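Local structure of CDP-glucose 4,6-dehydratase (Salmonella enterica subsp. enterica serovar Typhi, 1WVG) at residues F175-P178 and A179-E182; Y250-G253 and A254-S257; K309-Q313 and L314-P318; V330-H333 and K334-R338. The protein catalyses the NAD+-dependent conversion of CDP-D-glucose into CDP-4-dehydro-6-deoxy-D-glucose with loss of water, a step in building 3,6-dideoxyhexose units of the lipopolysaccharide O-antigen. All coordinates share one frame; numbering follows the deposited sequence.

Contact 1 (F175-P178 and A179-E182)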
# COMPACT_ATOMS: atom_id res chain seq x y z
N PHE A 175 -10.52 -23.97 -8.52
CA PHE A 175 -11.06 -24.85 -9.52
C PHE A 175 -10.66 -24.66 -10.97
O PHE A 175 -10.71 -25.61 -11.75
CB PHE A 175 -12.58 -24.84 -9.37
CG PHE A 175 -13.07 -25.00 -7.95
CD1 PHE A 175 -13.86 -24.02 -7.35
CD2 PHE A 175 -12.80 -26.15 -7.20
CE1 PHE A 175 -14.36 -24.15 -6.06
CE2 PHE A 175 -13.27 -26.29 -5.90
CZ PHE A 175 -14.06 -25.29 -5.31
N PHE A 176 -10.31 -23.45 -11.37
CA PHE A 176 -9.91 -23.18 -12.75
C PHE A 176 -8.48 -22.64 -12.72
O PHE A 176 -8.16 -21.64 -13.35
CB PHE A 176 -10.84 -22.11 -13.41
CG PHE A 176 -12.31 -22.44 -13.20
CD1 PHE A 176 -13.16 -21.54 -12.55
CD2 PHE A 176 -12.86 -23.64 -13.65
CE1 PHE A 176 -14.51 -21.83 -12.33
CE2 PHE A 176 -14.21 -23.95 -13.44
CZ PHE A 176 -15.05 -23.04 -12.79
N ASN A 177 -7.63 -23.30 -11.93
CA ASN A 177 -6.29 -22.78 -11.77
C ASN A 177 -5.45 -22.75 -13.04
O ASN A 177 -5.24 -23.76 -13.69
CB ASN A 177 -5.58 -23.45 -10.61
CG ASN A 177 -4.39 -22.65 -10.16
OD1 ASN A 177 -3.43 -22.40 -10.90
ND2 ASN A 177 -4.49 -22.19 -8.93
N PRO A 178 -4.90 -21.60 -13.41
CA PRO A 178 -4.08 -21.57 -14.61
C PRO A 178 -3.06 -22.71 -14.67
O PRO A 178 -2.76 -23.21 -15.75
CB PRO A 178 -3.44 -20.18 -14.68
CG PRO A 178 -4.35 -19.28 -13.82
CD PRO A 178 -5.15 -20.21 -12.90
N ALA A 179 -2.56 -23.14 -13.50
CA ALA A 179 -1.58 -24.23 -13.38
C ALA A 179 -2.10 -25.52 -13.97
O ALA A 179 -1.44 -26.18 -14.77
CB ALA A 179 -1.21 -24.51 -11.92
N ASN A 180 -3.29 -25.86 -13.54
CA ASN A 180 -3.93 -27.06 -14.01
C ASN A 180 -4.85 -26.77 -15.18
O ASN A 180 -5.83 -27.48 -15.40
CB ASN A 180 -4.72 -27.75 -12.88
CG ASN A 180 -5.18 -26.74 -11.85
OD1 ASN A 180 -4.66 -26.72 -10.73
ND2 ASN A 180 -6.11 -25.86 -12.24
N TYR A 181 -4.53 -25.72 -15.95
CA TYR A 181 -5.36 -25.34 -17.09
C TYR A 181 -5.76 -26.51 -18.00
O TYR A 181 -6.92 -26.67 -18.40
CB TYR A 181 -4.76 -24.19 -17.91
CG TYR A 181 -5.57 -23.76 -19.11
CD1 TYR A 181 -6.97 -23.67 -19.11
CD2 TYR A 181 -4.91 -23.40 -20.28
CE1 TYR A 181 -7.67 -23.27 -20.25
CE2 TYR A 181 -5.59 -22.99 -21.43
CZ TYR A 181 -6.98 -22.93 -21.41
OH TYR A 181 -7.63 -22.53 -22.56
N GLU A 182 -4.74 -27.29 -18.33
CA GLU A 182 -4.85 -28.44 -19.19
C GLU A 182 -5.74 -29.50 -18.61
O GLU A 182 -6.21 -30.44 -19.26
CB GLU A 182 -3.44 -29.02 -19.51
CG GLU A 182 -2.62 -28.11 -20.45
CD GLU A 182 -3.10 -28.11 -21.90
OE1 GLU A 182 -3.65 -29.08 -22.43
OE2 GLU A 182 -2.85 -26.97 -22.52

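Contact 2 (Y250-G253 and A254-S257)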
# COMPACT_ATOMS: atom_id res chain seq x y z
N TYR A 250 -10.63 -17.92 -25.06
CA TYR A 250 -10.95 -19.12 -25.82
C TYR A 250 -9.72 -19.92 -26.17
O TYR A 250 -9.65 -21.15 -26.00
CB TYR A 250 -11.73 -18.80 -27.10
CG TYR A 250 -12.60 -19.97 -27.45
CD1 TYR A 250 -13.91 -20.03 -26.99
CD2 TYR A 250 -12.12 -21.02 -28.24
CE1 TYR A 250 -14.74 -21.11 -27.31
CE2 TYR A 250 -12.93 -22.11 -28.57
CZ TYR A 250 -14.25 -22.15 -28.10
OH TYR A 250 -15.07 -23.22 -28.39
N THR A 251 -8.73 -19.20 -26.66
CA THR A 251 -7.51 -19.86 -27.01
C THR A 251 -6.34 -19.82 -26.00
O THR A 251 -5.53 -20.75 -25.99
CB THR A 251 -7.22 -19.49 -28.45
OG1 THR A 251 -7.37 -18.09 -28.56
CG2 THR A 251 -8.30 -20.22 -29.25
N GLU A 252 -6.26 -18.78 -25.13
CA GLU A 252 -5.21 -18.59 -24.09
C GLU A 252 -5.80 -18.31 -22.72
O GLU A 252 -5.58 -17.26 -22.08
CB GLU A 252 -4.19 -17.51 -24.45
CG GLU A 252 -3.83 -17.53 -25.95
CD GLU A 252 -2.94 -16.39 -26.36
OE1 GLU A 252 -1.88 -16.13 -25.81
OE2 GLU A 252 -3.43 -15.68 -27.33
N GLY A 253 -6.57 -19.28 -22.30
CA GLY A 253 -7.25 -19.22 -21.04
C GLY A 253 -6.35 -18.84 -19.93
O GLY A 253 -6.55 -17.82 -19.29
N ALA A 254 -5.36 -19.67 -19.68
CA ALA A 254 -4.45 -19.38 -18.58
C ALA A 254 -3.99 -17.94 -18.54
O ALA A 254 -4.10 -17.29 -17.49
CB ALA A 254 -3.23 -20.30 -18.55
N LYS A 255 -3.50 -17.45 -19.68
CA LYS A 255 -2.97 -16.10 -19.86
C LYS A 255 -3.86 -14.89 -19.57
O LYS A 255 -3.36 -13.85 -19.08
CB LYS A 255 -2.39 -15.93 -21.25
CG LYS A 255 -1.52 -14.68 -21.36
CD LYS A 255 -1.33 -14.16 -22.78
CE LYS A 255 0.12 -14.13 -23.25
NZ LYS A 255 0.26 -14.13 -24.73
N PHE A 256 -5.15 -14.94 -19.92
CA PHE A 256 -5.99 -13.77 -19.69
C PHE A 256 -6.98 -13.96 -18.57
O PHE A 256 -7.87 -13.16 -18.41
CB PHE A 256 -6.73 -13.40 -20.98
CG PHE A 256 -5.73 -13.09 -22.03
CD1 PHE A 256 -5.32 -14.09 -22.92
CD2 PHE A 256 -5.18 -11.80 -22.13
CE1 PHE A 256 -4.36 -13.80 -23.89
CE2 PHE A 256 -4.19 -11.50 -23.07
CZ PHE A 256 -3.80 -12.52 -23.95
N SER A 257 -6.82 -15.05 -17.83
CA SER A 257 -7.66 -15.44 -16.71
C SER A 257 -7.38 -14.58 -15.47
O SER A 257 -6.73 -15.01 -14.52
CB SER A 257 -7.48 -16.94 -16.46
OG SER A 257 -8.43 -17.45 -15.54

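Contact 3 (K309-Q313 and L314-P318)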
# COMPACT_ATOMS: atom_id res chain seq x y z
N LYS A 309 -3.94 -1.53 -18.43
CA LYS A 309 -3.77 -2.97 -18.60
C LYS A 309 -4.46 -3.53 -19.84
O LYS A 309 -3.90 -4.30 -20.63
CB LYS A 309 -4.11 -3.72 -17.32
CG LYS A 309 -3.91 -5.23 -17.31
CD LYS A 309 -4.59 -5.84 -16.07
CE LYS A 309 -4.46 -7.34 -15.95
NZ LYS A 309 -4.87 -7.87 -14.62
N ALA A 310 -5.71 -3.14 -20.04
CA ALA A 310 -6.40 -3.60 -21.25
C ALA A 310 -5.76 -2.92 -22.46
O ALA A 310 -5.61 -3.54 -23.53
CB ALA A 310 -7.87 -3.22 -21.23
N ASN A 311 -5.39 -1.63 -22.33
CA ASN A 311 -4.82 -0.98 -23.48
C ASN A 311 -3.58 -1.71 -23.95
O ASN A 311 -3.45 -2.06 -25.13
CB ASN A 311 -4.45 0.47 -23.21
CG ASN A 311 -5.63 1.32 -22.80
OD1 ASN A 311 -5.44 2.32 -22.08
ND2 ASN A 311 -6.83 0.96 -23.27
N MET A 312 -2.65 -1.91 -23.01
CA MET A 312 -1.40 -2.60 -23.32
C MET A 312 -1.54 -4.08 -23.54
O MET A 312 -1.05 -4.63 -24.50
CB MET A 312 -0.36 -2.65 -22.19
CG MET A 312 -0.32 -1.48 -21.25
SD MET A 312 -0.39 0.11 -22.07
CE MET A 312 0.46 1.08 -20.79
N GLN A 313 -2.13 -4.72 -22.56
CA GLN A 313 -2.25 -6.17 -22.60
C GLN A 313 -3.23 -6.85 -23.57
O GLN A 313 -2.92 -7.93 -24.09
CB GLN A 313 -2.12 -6.84 -21.19
CG GLN A 313 -0.99 -6.24 -20.34
CD GLN A 313 -0.89 -6.79 -18.91
OE1 GLN A 313 -0.10 -6.29 -18.09
NE2 GLN A 313 -1.68 -7.81 -18.60
N LEU A 314 -4.41 -6.24 -23.79
CA LEU A 314 -5.39 -6.81 -24.70
C LEU A 314 -5.35 -6.04 -25.99
O LEU A 314 -5.91 -6.48 -27.01
CB LEU A 314 -6.84 -6.66 -24.14
CG LEU A 314 -7.19 -7.64 -23.04
CD1 LEU A 314 -8.48 -7.22 -22.37
CD2 LEU A 314 -7.33 -9.05 -23.63
N GLY A 315 -4.69 -4.88 -25.89
CA GLY A 315 -4.54 -3.90 -26.95
C GLY A 315 -5.92 -3.32 -27.25
O GLY A 315 -6.26 -3.03 -28.38
N TRP A 316 -6.76 -3.16 -26.22
CA TRP A 316 -8.11 -2.65 -26.43
C TRP A 316 -8.21 -1.16 -26.14
O TRP A 316 -7.69 -0.67 -25.15
CB TRP A 316 -9.11 -3.45 -25.53
CG TRP A 316 -10.51 -2.87 -25.45
CD1 TRP A 316 -11.61 -3.24 -26.17
CD2 TRP A 316 -10.93 -1.78 -24.61
NE1 TRP A 316 -12.69 -2.48 -25.84
CE2 TRP A 316 -12.31 -1.58 -24.87
CE3 TRP A 316 -10.28 -1.00 -23.65
CZ2 TRP A 316 -13.04 -0.60 -24.21
CZ3 TRP A 316 -11.01 -0.04 -23.00
CH2 TRP A 316 -12.35 0.15 -23.29
N HIS A 317 -8.89 -0.43 -27.02
CA HIS A 317 -9.05 1.00 -26.85
C HIS A 317 -10.50 1.38 -27.16
O HIS A 317 -11.17 0.64 -27.90
CB HIS A 317 -8.06 1.77 -27.74
CG HIS A 317 -6.66 1.19 -27.69
ND1 HIS A 317 -5.66 1.72 -26.87
CD2 HIS A 317 -6.11 0.11 -28.33
CE1 HIS A 317 -4.57 0.98 -27.04
NE2 HIS A 317 -4.80 -0.01 -27.91
N PRO A 318 -10.99 2.48 -26.56
CA PRO A 318 -12.36 2.91 -26.79
C PRO A 318 -12.48 3.62 -28.13
O PRO A 318 -11.56 4.27 -28.63
CB PRO A 318 -12.72 3.88 -25.68
CG PRO A 318 -11.46 4.11 -24.85
CD PRO A 318 -10.45 3.07 -25.30

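Contact 4 (V330-H333 and K334-R338)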
# COMPACT_ATOMS: atom_id res chain seq x y z
N VAL A 330 -29.09 10.50 -27.98
CA VAL A 330 -30.16 11.43 -28.32
C VAL A 330 -30.86 11.03 -29.60
O VAL A 330 -32.07 10.93 -29.70
CB VAL A 330 -29.56 12.80 -28.52
CG1 VAL A 330 -30.48 13.56 -29.47
CG2 VAL A 330 -29.44 13.49 -27.16
N LYS A 331 -30.06 10.81 -30.59
CA LYS A 331 -30.56 10.39 -31.84
C LYS A 331 -31.37 9.15 -31.65
O LYS A 331 -32.48 9.07 -32.15
CB LYS A 331 -29.42 10.10 -32.78
CG LYS A 331 -29.06 11.37 -33.53
CD LYS A 331 -27.86 11.28 -34.45
CE LYS A 331 -27.26 12.67 -34.68
NZ LYS A 331 -25.96 12.63 -35.39
N TRP A 332 -30.81 8.20 -30.92
CA TRP A 332 -31.50 6.93 -30.69
C TRP A 332 -32.84 7.11 -30.02
O TRP A 332 -33.87 6.57 -30.45
CB TRP A 332 -30.64 5.86 -29.96
CG TRP A 332 -31.12 4.42 -29.97
CD1 TRP A 332 -30.62 3.36 -30.70
CD2 TRP A 332 -32.18 3.87 -29.17
NE1 TRP A 332 -31.29 2.17 -30.41
CE2 TRP A 332 -32.25 2.47 -29.46
CE3 TRP A 332 -33.09 4.43 -28.26
CZ2 TRP A 332 -33.22 1.68 -28.88
CZ3 TRP A 332 -34.01 3.61 -27.66
CH2 TRP A 332 -34.07 2.26 -27.97
N HIS A 333 -32.83 7.85 -28.94
CA HIS A 333 -34.04 8.06 -28.21
C HIS A 333 -35.17 8.66 -29.05
O HIS A 333 -36.32 8.21 -29.01
CB HIS A 333 -33.78 8.86 -26.94
CG HIS A 333 -34.83 8.62 -25.93
ND1 HIS A 333 -34.90 7.41 -25.25
CD2 HIS A 333 -35.82 9.45 -25.48
CE1 HIS A 333 -35.94 7.53 -24.41
NE2 HIS A 333 -36.50 8.74 -24.53
N LYS A 334 -34.83 9.69 -29.81
CA LYS A 334 -35.78 10.37 -30.66
C LYS A 334 -36.33 9.45 -31.74
O LYS A 334 -37.54 9.39 -31.95
CB LYS A 334 -35.19 11.66 -31.21
CG LYS A 334 -34.99 12.68 -30.10
CD LYS A 334 -34.54 14.06 -30.61
CE LYS A 334 -34.68 15.16 -29.55
NZ LYS A 334 -34.46 16.51 -30.09
N ALA A 335 -35.45 8.71 -32.42
CA ALA A 335 -35.91 7.80 -33.46
C ALA A 335 -36.99 6.87 -32.94
O ALA A 335 -38.01 6.60 -33.57
CB ALA A 335 -34.75 7.00 -34.01
N TRP A 336 -36.73 6.39 -31.73
CA TRP A 336 -37.60 5.49 -31.06
C TRP A 336 -38.93 6.17 -30.90
O TRP A 336 -40.00 5.63 -31.18
CB TRP A 336 -37.04 5.26 -29.65
CG TRP A 336 -38.01 4.48 -28.82
CD1 TRP A 336 -38.50 3.25 -29.17
CD2 TRP A 336 -38.64 4.84 -27.58
NE1 TRP A 336 -39.36 2.81 -28.21
CE2 TRP A 336 -39.48 3.76 -27.22
CE3 TRP A 336 -38.55 5.94 -26.73
CZ2 TRP A 336 -40.27 3.78 -26.07
CZ3 TRP A 336 -39.31 5.95 -25.59
CH2 TRP A 336 -40.15 4.88 -25.25
N ILE A 337 -38.80 7.39 -30.42
CA ILE A 337 -39.91 8.27 -30.15
C ILE A 337 -40.85 8.47 -31.34
O ILE A 337 -42.08 8.38 -31.20
CB ILE A 337 -39.41 9.56 -29.55
CG1 ILE A 337 -39.63 9.53 -28.04
CG2 ILE A 337 -40.07 10.77 -30.22
CD1 ILE A 337 -38.83 10.62 -27.30
N ARG A 338 -40.25 8.72 -32.51
CA ARG A 338 -40.94 8.92 -33.76
C ARG A 338 -41.43 7.61 -34.30
O ARG A 338 -41.94 7.56 -35.41
CB ARG A 338 -40.06 9.48 -34.85
CG ARG A 338 -38.85 10.23 -34.37
CD ARG A 338 -38.15 10.92 -35.54
NE ARG A 338 -37.22 10.05 -36.24
CZ ARG A 338 -35.90 10.21 -36.13
NH1 ARG A 338 -35.35 11.16 -35.36
NH2 ARG A 338 -35.07 9.39 -36.79

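Contact 1 (F175-P178 and A179-E182)
Asn177 and Ala179 form an Asx turn in the short link between helix 156-175 and helix 181-184. Its bond runs from Ala179 N to Asn177 OD1 at 2.8 Å; it is close to straight, lies in the carbonyl plane and uses a lone pair of the amide oxygen. The Asn177 side chain can do this because CG stands opposite the backbone N (chi1 -162°), which swings the amide forward, alongside its own carbonyl carbon. Asn177 OD1 also passes 3.2 Å from Ala179 CB. At the N-cap position of the next helix, Asn180 does not cap; its amide instead packs against the aliphatic part of Asn177, with Asn180 ND2 3.0 Å from Asn177 CB. The other end of the Asn177 amide is held by the preceding helix, ND2 donating to Asn173 O, so the side chain ties the end of helix 156-175 to Ala179 in the loop. Tyr154 of the second subunit packs against Asn177. Phe176 is buried against Val118 and Lys119 of helix 100-121. Round the turn, Tyr181 N makes a weak 3.1 Å bond to Pro178 O, and that same oxygen has Tyr181 CB beside it.

Contact 2 (Y250-G253 and A254-S257)
A helix break joins helix 236-251 to the single helical turn 253-256, and Glu252, whose backbone leaves helical geometry, is its pivot. Glu252 O starts the new turn by accepting from Phe256 N at 3.2 Å. Phe256 N also makes a weak bond to Gly253 O at 3.3 Å, so the amide is shared between two carbonyls. The Glu252 side chain runs alongside those of Lys255 and Phe256. Glu252 and Lys255 point the same way and meet in a salt bridge, Glu252 OE1 to Lys255 NZ 3.1 Å; Lys255 gets its ammonium there by bending its chain at chi3 (-119°). The other carboxylate oxygen, OE2, is bridged to Arg248, and with a positive charge at each oxygen the group probably stays ionised. On the Phe256 side, the carboxyl carbon Glu252 CD sits in the ring plane, 3.9 Å from Phe256 CE1, with the carboxylate turned almost perpendicular to the ring. Glu252 CB touches Phe256 CE1 at 3.8 Å, while Lys255 CG rests over one ring face near its rim. The short turn is wedged beside helix 236-251, where Phe256 packs on Arg248 and Leu249. The turn and the residue after it are tied to the parallel sheet: Phe256 O accepts from Trp260 NE1 of strand 259-262, and Ser257 OG bonds to Leu188 O of strand 187-197.

Contact 3 (K309-Q313 and L314-P318)
Ala310 O collects two backbone bonds at the end of helix 308-314. Leu314 N and Trp316 N both reach Ala310 O at 3.0 Å, from opposite faces of its carbonyl plane; the bond from Trp316 is the straighter (168° at the hydrogen). A side-chain bond backs up the pair: Asn311 ND2 donates to Trp316 O at 2.6 Å, with the acceptor close to the amide plane and the donor almost in line with the C=O. Asn311 CG lies beside its own backbone N (chi1 -60°), and from there the amide can lean over the departing chain. The Asn311 amide and the His317 ring lie within 10° of parallel, with Asn311 ND2 3.9 Å from His317 ND1. The apolar contacts centre on Ala310 CB, which meets Leu314 CD1 at 4.2 Å and Trp316 CE3 at 4.1 Å. Outside, Leu314 packs on Trp260 and Phe262 of strand 259-262, and Trp316 NE1 bonds to Ser240 OG of helix 236-251. A wider pi-type turn at 310-313 and positive-phi Gly315, the first non-helical residue, thus end the helix, here braced by an asparagine side chain as the chain leaves in extended form.

Contact 4 (V330-H333 and K334-R338)
The His333 imidazole carries Trp336 on one face: indole atom CE3 of Trp336 lies over it toward the rim, 3.8 Å from His333 CE1. The two side chains point the same way, with their planes turned 49° apart. Trp336 in turn has the carbonyl O of His333 at its edge, in the plane of the indole. Trp332 completes an aromatic cluster on the last turns of helix 322-337. Its six-membered ring is nearly parallel to the five-membered ring of Trp336 but slid aside, centroids 5.7 Å apart, so overlap is slight and the direct touch is Trp332 CZ3 on Trp336 CB at 4.0 Å. Each of the three residues has CG opposite its backbone N, and this shared torsion (173° for Trp336) directs His333 and Trp336 alongside one another. Ile337 adds an aliphatic neighbour, its CD1 3.7 Å from His333 CD2.

Regular helical bonds hold the backbone, among them Ala335 N to Lys331 O and Ile337 N to His333 O, both 3.0 Å. Neighbouring helices cover the cluster: Glu216 of helix 207-216 lies against His333, Trp336 and Ile337, and Met342 of helix 342-355 against both tryptophans. Trp202 meets Trp336 edge-to-face, and Trp332 NE1 is bonded to Ser346 OG. Trp283 of helix 272-283 touches His333 and Ile337 and also receives Lys334, whose NZ bonds to its carbonyl O and makes a cation-pi contact; at the base of that extended chain, Lys334 CG passes 3.4 Å from Val330 O.

Overall arrangement
Followed from the N terminus, the four contacts come strictly in series; none nests in or crosses another. Contact 1 closes the turn between helices 156-175 and 181-184, just before strand 187-197 of the Rossmann sheet. Contact 2 forms the break after helix 236-251 and leads into strand 259-262; it packs directly on contact 1, Pro178 CB lying 3.9 Å from Ala254 CB. Contact 3 ends helix 308-314 and also touches contact 2, through Leu314 CD2 and Phe256 CD2 at 3.8 Å. Contacts 1 to 3 thus make a row. Contact 4, in the following helix 322-337, stands apart, its nearest atoms about 18 Å from contact 3, and lies across the chain's centre from contacts 1 and 2.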